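Local atomic coordinates of uncharacterized protein (Bacteroides ovatus, PDB entry 4ID2), a protein that is of unknown function, belongs to the DUF4738 family and adopts a beta-barrel-like fold. Residues F89-F94 and N101-S106; S139-A144 and S149-D154. All blocks are in the same frame, centred on the assembly; numbering follows the deposited sequence.

Contacts 1 and 2 follow one another along the chain and meet in the interior between the two sheets of the beta-barrel-like fold. Their centres are about 16 Å apart, yet the rings of Phe89 and Phe94 reach the strand pair of contact 2 directly. Phe94 CD2 lies 3.3 Å from Ile150 CG2, and Phe89 CZ lies 4.0 Å from Ile140 CG2. Contact 1 belongs to the connection that leaves strand 82-89 of one sheet and enters strand 107-116 of the other, while contact 2 lies in the hairpin whose strand 148-158 is at the other edge of that second sheet from 107-116 and pairs through Asp154 with a neighbouring subunit. No ligand or active site is known here.

Contact 1 of 2, residues F89-F94 and N101-S106; sequences FTKNDF and NFLSKS
The ring of Phe94 has the carbonyl oxygen of Lys91 at its edge, in the ring plane, and Leu103 of the other segment touches that same oxygen. The two leucine methyls straddle it from the helix side, Leu103 CD1 and CD2 each 3.6 Å from Lys91 O. The oxygen also accepts the backbone N-H of Phe94, whose ring leads away from the helix to pack against Ala125 and Leu138. The lysine chain leads on past Leu103 toward the helix end. With CG turned back between the backbone N and the carbonyl carbon (chi1 66°) and the rest extended, it keeps its CB 4.0 Å from Leu103 CD1. Lys91 thereby reaches the backbone carbonyls where helix 100-104 ends and the chain turns toward strand 107-116, within the connection between the two sheets of the beta-barrel-like fold. Lys91 NZ donates to Ser106 O at 2.7 Å, nearly head-on to the carbonyl (C=O...N 171°), and makes a weak bond to Ser104 O at 3.4 Å. A water also bridges Lys91 NZ and Ser104 O. Leu103 O is gripped twice from the same face of its plane, by Ser106 N and by Ser106 OG, the latter at 3.2 Å. On the other segment, Asp93 OD2 takes the N-H of Thr90 at 2.8 Å, pinning the start of the 3-10 turn that presents Lys91.

Contact 2 of 2, residues S139-A144 and S149-D154; sequences SITITA and SIQKVD
Ile140 and Ile150 are cross-strand neighbours, a non-hydrogen-bonded pair in the antiparallel hairpin of strands 134-142 and 148-158, the latter the outermost strand of the four-stranded sheet within this chain. They lie side by side, pointing the same way on the face that Phe94 covers, but their touch is small: a single methyl, Ile150 CD1, comes alongside Ile140 CG1 at 3.7 Å. The closely packed part is the paired backbones and the face of Ser139, Thr141 and Gln151. Two hydrogen-bonded pairs, Ser139 with Gln151 and Thr141 with Ser149, flank the isoleucines. The straightest bond runs from Thr141 N to Ser149 O, 2.9 Å long, with 171° at the hydrogen and the donor in the carbonyl plane. A turn about CB-CG (chi2 78°) brings the end of Gln151 back toward the partner strand, beside the buried residues Ser139 and Thr141; its side chain crosses that of Thr141 at about a right angle. An alanine in place of Gln151 is likely to leave these two hydroxyls without the amide that lies beside them and to open a gap on this face. The looser, solvent side is strand 148-158, where Ser149, Ile150 and Gln151 are all partly exposed. Nearer the backbone, Ser139 OG sits 3.5 Å from Gln151 CB and makes a weak bond, also 3.5 Å long, to Gln151 O.

Contact 1 of 2, residues F89-F94 and N101-S106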
ATOM      1  N   PHE A  89      17.088 -19.154  -5.184  1.00 41.69           N
ATOM      2  CA  PHE A  89      16.565 -17.822  -5.447  1.00 41.16           C
ATOM      3  C   PHE A  89      17.521 -16.732  -4.989  1.00 46.89           C
ATOM      4  O   PHE A  89      18.179 -16.875  -3.963  1.00 47.08           O
ATOM      5  CB  PHE A  89      15.212 -17.583  -4.746  1.00 41.11           C
ATOM      6  CG  PHE A  89      14.021 -18.144  -5.477  1.00 42.49           C
ATOM      7  CD1 PHE A  89      13.396 -17.420  -6.473  1.00 46.08           C
ATOM      8  CD2 PHE A  89      13.509 -19.387  -5.153  1.00 43.96           C
ATOM      9  CE1 PHE A  89      12.300 -17.939  -7.148  1.00 46.98           C
ATOM     10  CE2 PHE A  89      12.387 -19.892  -5.819  1.00 46.37           C
ATOM     11  CZ  PHE A  89      11.790 -19.163  -6.802  1.00 44.60           C
ATOM     12  N   THR A  90      17.540 -15.619  -5.723  1.00 44.36           N
ATOM     13  CA  THR A  90      18.258 -14.388  -5.366  1.00 44.55           C
ATOM     14  C   THR A  90      17.331 -13.232  -5.712  1.00 46.78           C
ATOM     15  O   THR A  90      16.369 -13.433  -6.452  1.00 44.59           O
ATOM     16  CB  THR A  90      19.627 -14.272  -6.074  1.00 48.31           C
ATOM     17  OG1 THR A  90      19.437 -14.053  -7.471  1.00 49.40           O
ATOM     18  CG2 THR A  90      20.506 -15.479  -5.854  1.00 45.87           C
ATOM     19  N   LYS A  91      17.620 -12.022  -5.227  1.00 44.43           N
ATOM     20  CA  LYS A  91      16.795 -10.853  -5.562  1.00 44.71           C
ATOM     21  C   LYS A  91      16.728 -10.620  -7.098  1.00 50.15           C
ATOM     22  O   LYS A  91      15.736 -10.083  -7.586  1.00 49.93           O
ATOM     23  CB  LYS A  91      17.305  -9.586  -4.840  1.00 47.63           C
ATOM     24  CG  LYS A  91      18.689  -9.115  -5.279  1.00 56.86           C
ATOM     25  CD  LYS A  91      19.117  -7.887  -4.523  1.00 58.70           C
ATOM     26  CE  LYS A  91      20.416  -7.348  -5.068  1.00 61.96           C
ATOM     27  NZ  LYS A  91      21.119  -6.496  -4.079  1.00 68.70           N
ATOM     28  N   ASN A  92      17.743 -11.088  -7.855  1.00 48.00           N
ATOM     29  CA  ASN A  92      17.797 -10.938  -9.314  1.00 49.18           C
ATOM     30  C   ASN A  92      16.700 -11.746 -10.028  1.00 52.11           C
ATOM     31  O   ASN A  92      16.334 -11.379 -11.141  1.00 52.37           O
ATOM     32  CB  ASN A  92      19.180 -11.302  -9.844  1.00 51.03           C
ATOM     33  CG  ASN A  92      20.285 -10.578  -9.112  1.00 64.99           C
ATOM     34  OD1 ASN A  92      21.053 -11.183  -8.363  1.00 60.13           O
ATOM     35  ND2 ASN A  92      20.306  -9.257  -9.211  1.00 53.22           N
ATOM     36  N   ASP A  93      16.107 -12.769  -9.369  1.00 48.28           N
ATOM     37  CA  ASP A  93      14.960 -13.512  -9.921  1.00 47.99           C
ATOM     38  C   ASP A  93      13.703 -12.638 -10.054  1.00 51.16           C
ATOM     39  O   ASP A  93      12.754 -13.058 -10.709  1.00 51.19           O
ATOM     40  CB  ASP A  93      14.610 -14.731  -9.050  1.00 48.25           C
ATOM     41  CG  ASP A  93      15.606 -15.848  -9.196  1.00 56.70           C
ATOM     42  OD1 ASP A  93      15.589 -16.517 -10.244  1.00 60.29           O
ATOM     43  OD2 ASP A  93      16.425 -16.029  -8.280  1.00 59.27           O
ATOM     44  N   PHE A  94      13.682 -11.457  -9.405  1.00 48.14           N
ATOM     45  CA  PHE A  94      12.581 -10.501  -9.445  1.00 48.11           C
ATOM     46  C   PHE A  94      12.938  -9.268 -10.303  1.00 53.54           C
ATOM     47  O   PHE A  94      12.222  -8.275 -10.250  1.00 53.47           O
ATOM     48  CB  PHE A  94      12.233 -10.072  -8.004  1.00 48.99           C
ATOM     49  CG  PHE A  94      11.917 -11.234  -7.083  1.00 49.74           C
ATOM     50  CD1 PHE A  94      12.927 -11.893  -6.397  1.00 53.24           C
ATOM     51  CD2 PHE A  94      10.615 -11.682  -6.923  1.00 51.30           C
ATOM     52  CE1 PHE A  94      12.639 -12.986  -5.574  1.00 53.20           C
ATOM     53  CE2 PHE A  94      10.330 -12.777  -6.097  1.00 53.22           C
ATOM     54  CZ  PHE A  94      11.345 -13.422  -5.431  1.00 51.33           C
ATOM     55  N   ASN A 101      17.206   0.182  -9.777  1.00 77.21           N
ATOM     56  CA  ASN A 101      17.658   1.129  -8.744  1.00 78.02           C
ATOM     57  C   ASN A 101      17.310   0.605  -7.349  1.00 78.44           C
ATOM     58  O   ASN A 101      18.210   0.440  -6.522  1.00 77.95           O
ATOM     59  CB  ASN A 101      17.061   2.533  -8.959  1.00 81.37           C
ATOM     60  N   PHE A 102      16.023   0.273  -7.125  1.00 71.78           N
ATOM     61  CA  PHE A 102      15.545  -0.258  -5.846  1.00 68.43           C
ATOM     62  C   PHE A 102      16.104  -1.656  -5.578  1.00 69.39           C
ATOM     63  O   PHE A 102      16.432  -1.977  -4.436  1.00 68.36           O
ATOM     64  CB  PHE A 102      14.008  -0.307  -5.819  1.00 68.81           C
ATOM     65  N   LEU A 103      16.219  -2.481  -6.627  1.00 64.22           N
ATOM     66  CA  LEU A 103      16.701  -3.853  -6.488  1.00 61.96           C
ATOM     67  C   LEU A 103      18.184  -3.901  -6.100  1.00 66.76           C
ATOM     68  O   LEU A 103      18.545  -4.691  -5.230  1.00 64.68           O
ATOM     69  CB  LEU A 103      16.462  -4.646  -7.782  1.00 61.78           C
ATOM     70  CG  LEU A 103      16.446  -6.164  -7.660  1.00 64.19           C
ATOM     71  CD1 LEU A 103      15.354  -6.639  -6.706  1.00 61.95           C
ATOM     72  CD2 LEU A 103      16.239  -6.788  -9.014  1.00 66.05           C
ATOM     73  N   SER A 104      19.031  -3.038  -6.694  1.00 65.51           N
ATOM     74  CA  SER A 104      20.464  -2.997  -6.367  1.00 66.42           C
ATOM     75  C   SER A 104      20.715  -2.581  -4.902  1.00 69.64           C
ATOM     76  O   SER A 104      21.623  -3.120  -4.274  1.00 69.18           O
ATOM     77  CB  SER A 104      21.200  -2.043  -7.305  1.00 72.52           C
ATOM     78  OG  SER A 104      20.638  -0.741  -7.264  1.00 82.56           O
ATOM     79  N   LYS A 105      19.897  -1.654  -4.354  1.00 65.71           N
ATOM     80  CA  LYS A 105      20.034  -1.175  -2.970  1.00 65.30           C
ATOM     81  C   LYS A 105      19.363  -2.101  -1.912  1.00 65.02           C
ATOM     82  O   LYS A 105      19.452  -1.785  -0.725  1.00 64.48           O
ATOM     83  CB  LYS A 105      19.423   0.234  -2.834  1.00 69.64           C
ATOM     84  CG  LYS A 105      20.084   1.309  -3.690  1.00 89.37           C
ATOM     85  CD  LYS A 105      19.312   2.625  -3.590  1.00102.01           C
ATOM     86  CE  LYS A 105      19.870   3.712  -4.473  1.00113.83           C
ATOM     87  NZ  LYS A 105      19.106   4.981  -4.335  1.00121.84           N
ATOM     88  N   SER A 106      18.702  -3.217  -2.310  1.00 58.67           N
ATOM     89  CA  SER A 106      17.987  -4.108  -1.375  1.00 55.79           C
ATOM     90  C   SER A 106      18.654  -5.483  -1.223  1.00 58.48           C
ATOM     91  O   SER A 106      19.513  -5.826  -2.025  1.00 58.73           O
ATOM     92  CB  SER A 106      16.551  -4.314  -1.852  1.00 56.85           C
ATOM     93  OG  SER A 106      16.458  -5.229  -2.932  1.00 62.80           O
TER
HETATM   94  O   HOH W   1      23.784  -5.099  -4.966  1.00 55.64           O

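Contact 2 of 2, residues S139-A144 and S149-D154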
ATOM      1  N   SER A 139       5.679 -11.940  -4.826  1.00 49.40           N
ATOM      2  CA  SER A 139       5.103 -13.285  -4.695  1.00 48.80           C
ATOM      3  C   SER A 139       5.608 -14.251  -5.772  1.00 52.12           C
ATOM      4  O   SER A 139       5.977 -13.821  -6.862  1.00 52.65           O
ATOM      5  CB  SER A 139       3.583 -13.232  -4.726  1.00 52.42           C
ATOM      6  OG  SER A 139       3.132 -12.597  -5.905  1.00 60.76           O
ATOM      7  N   ILE A 140       5.691 -15.556  -5.415  1.00 47.27           N
ATOM      8  CA  ILE A 140       6.115 -16.653  -6.297  1.00 46.22           C
ATOM      9  C   ILE A 140       4.960 -17.630  -6.353  1.00 48.70           C
ATOM     10  O   ILE A 140       4.525 -18.086  -5.293  1.00 48.78           O
ATOM     11  CB  ILE A 140       7.400 -17.365  -5.779  1.00 48.38           C
ATOM     12  CG1 ILE A 140       8.564 -16.390  -5.500  1.00 48.68           C
ATOM     13  CG2 ILE A 140       7.849 -18.492  -6.721  1.00 49.68           C
ATOM     14  CD1 ILE A 140       9.439 -16.878  -4.393  1.00 51.79           C
ATOM     15  N   THR A 141       4.459 -17.958  -7.546  1.00 44.10           N
ATOM     16  CA  THR A 141       3.370 -18.929  -7.693  1.00 44.07           C
ATOM     17  C   THR A 141       3.935 -20.148  -8.404  1.00 47.38           C
ATOM     18  O   THR A 141       4.533 -19.993  -9.465  1.00 47.89           O
ATOM     19  CB  THR A 141       2.180 -18.308  -8.428  1.00 49.87           C
ATOM     20  OG1 THR A 141       1.787 -17.126  -7.728  1.00 45.64           O
ATOM     21  CG2 THR A 141       0.989 -19.264  -8.533  1.00 48.07           C
ATOM     22  N   ILE A 142       3.780 -21.349  -7.814  1.00 42.46           N
ATOM     23  CA  ILE A 142       4.286 -22.592  -8.403  1.00 42.56           C
ATOM     24  C   ILE A 142       3.102 -23.510  -8.677  1.00 46.98           C
ATOM     25  O   ILE A 142       2.318 -23.775  -7.764  1.00 45.20           O
ATOM     26  CB  ILE A 142       5.339 -23.268  -7.491  1.00 44.56           C
ATOM     27  CG1 ILE A 142       6.549 -22.345  -7.278  1.00 44.08           C
ATOM     28  CG2 ILE A 142       5.795 -24.611  -8.102  1.00 46.52           C
ATOM     29  CD1 ILE A 142       7.347 -22.634  -6.035  1.00 50.48           C
ATOM     30  N   THR A 143       2.973 -24.009  -9.924  1.00 44.93           N
ATOM     31  CA  THR A 143       1.868 -24.909 -10.274  1.00 46.32           C
ATOM     32  C   THR A 143       2.209 -26.321  -9.824  1.00 50.22           C
ATOM     33  O   THR A 143       3.347 -26.585  -9.447  1.00 47.46           O
ATOM     34  CB  THR A 143       1.574 -24.874 -11.779  1.00 52.99           C
ATOM     35  OG1 THR A 143       2.695 -25.407 -12.487  1.00 50.55           O
ATOM     36  CG2 THR A 143       1.240 -23.473 -12.285  1.00 50.86           C
ATOM     37  N   ALA A 144       1.235 -27.236  -9.891  1.00 50.24           N
ATOM     38  CA  ALA A 144       1.451 -28.628  -9.502  1.00 51.91           C
ATOM     39  C   ALA A 144       2.505 -29.319 -10.391  1.00 60.00           C
ATOM     40  O   ALA A 144       3.238 -30.179  -9.893  1.00 60.14           O
ATOM     41  CB  ALA A 144       0.141 -29.399  -9.551  1.00 54.67           C
ATOM     42  N   SER A 149       5.982 -18.705 -11.612  1.00 55.19           N
ATOM     43  CA  SER A 149       5.787 -17.321 -12.063  1.00 55.60           C
ATOM     44  C   SER A 149       6.030 -16.349 -10.905  1.00 57.34           C
ATOM     45  O   SER A 149       5.812 -16.708  -9.753  1.00 54.98           O
ATOM     46  CB  SER A 149       4.394 -17.121 -12.649  1.00 60.44           C
ATOM     47  OG  SER A 149       3.365 -17.455 -11.736  1.00 68.91           O
ATOM     48  N   ILE A 150       6.518 -15.138 -11.223  1.00 55.03           N
ATOM     49  CA  ILE A 150       6.844 -14.078 -10.268  1.00 54.38           C
ATOM     50  C   ILE A 150       5.912 -12.901 -10.466  1.00 58.46           C
ATOM     51  O   ILE A 150       5.659 -12.523 -11.602  1.00 59.21           O
ATOM     52  CB  ILE A 150       8.321 -13.614 -10.464  1.00 58.59           C
ATOM     53  CG1 ILE A 150       9.324 -14.772 -10.327  1.00 59.07           C
ATOM     54  CG2 ILE A 150       8.682 -12.473  -9.525  1.00 59.01           C
ATOM     55  CD1 ILE A 150       9.263 -15.534  -9.057  1.00 61.90           C
ATOM     56  N   GLN A 151       5.469 -12.267  -9.363  1.00 55.06           N
ATOM     57  CA  GLN A 151       4.602 -11.088  -9.421  1.00 55.77           C
ATOM     58  C   GLN A 151       4.983 -10.073  -8.354  1.00 59.10           C
ATOM     59  O   GLN A 151       5.489 -10.433  -7.287  1.00 57.67           O
ATOM     60  CB  GLN A 151       3.109 -11.450  -9.227  1.00 57.32           C
ATOM     61  CG  GLN A 151       2.544 -12.596 -10.084  1.00 77.68           C
ATOM     62  CD  GLN A 151       2.889 -14.004  -9.629  1.00 95.24           C
ATOM     63  OE1 GLN A 151       3.290 -14.840 -10.443  1.00 94.89           O
ATOM     64  NE2 GLN A 151       2.674 -14.342  -8.359  1.00 77.60           N
ATOM     65  N   LYS A 152       4.689  -8.805  -8.633  1.00 55.95           N
ATOM     66  CA  LYS A 152       4.868  -7.708  -7.693  1.00 54.76           C
ATOM     67  C   LYS A 152       3.539  -7.495  -7.012  1.00 55.74           C
ATOM     68  O   LYS A 152       2.503  -7.600  -7.664  1.00 56.30           O
ATOM     69  CB  LYS A 152       5.325  -6.435  -8.421  1.00 59.21           C
ATOM     70  CG  LYS A 152       5.782  -5.314  -7.498  1.00 67.09           C
ATOM     71  CD  LYS A 152       6.083  -4.042  -8.292  1.00 77.25           C
ATOM     72  CE  LYS A 152       7.183  -3.200  -7.693  1.00 85.10           C
ATOM     73  NZ  LYS A 152       7.657  -2.161  -8.644  1.00 92.27           N
ATOM     74  N   VAL A 153       3.551  -7.223  -5.710  1.00 50.41           N
ATOM     75  CA  VAL A 153       2.320  -6.982  -4.961  1.00 49.38           C
ATOM     76  C   VAL A 153       1.896  -5.544  -5.243  1.00 53.95           C
ATOM     77  O   VAL A 153       2.677  -4.630  -4.980  1.00 53.97           O
ATOM     78  CB  VAL A 153       2.522  -7.266  -3.456  1.00 51.49           C
ATOM     79  CG1 VAL A 153       1.303  -6.842  -2.634  1.00 51.51           C
ATOM     80  CG2 VAL A 153       2.856  -8.742  -3.232  1.00 49.66           C
ATOM     81  N   ASP A 154       0.694  -5.355  -5.826  1.00 50.56           N
ATOM     82  CA  ASP A 154       0.154  -4.034  -6.175  1.00 51.75           C
ATOM     83  C   ASP A 154      -0.862  -3.612  -5.145  1.00 52.95           C
ATOM     84  O   ASP A 154      -1.178  -4.386  -4.241  1.00 51.01           O
ATOM     85  CB  ASP A 154      -0.479  -4.053  -7.577  1.00 55.71           C
ATOM     86  CG  ASP A 154       0.490  -4.343  -8.700  1.00 70.16           C
ATOM     87  OD1 ASP A 154       1.690  -4.019  -8.550  1.00 70.56           O
ATOM     88  OD2 ASP A 154       0.040  -4.841  -9.756  1.00 79.76           O
TER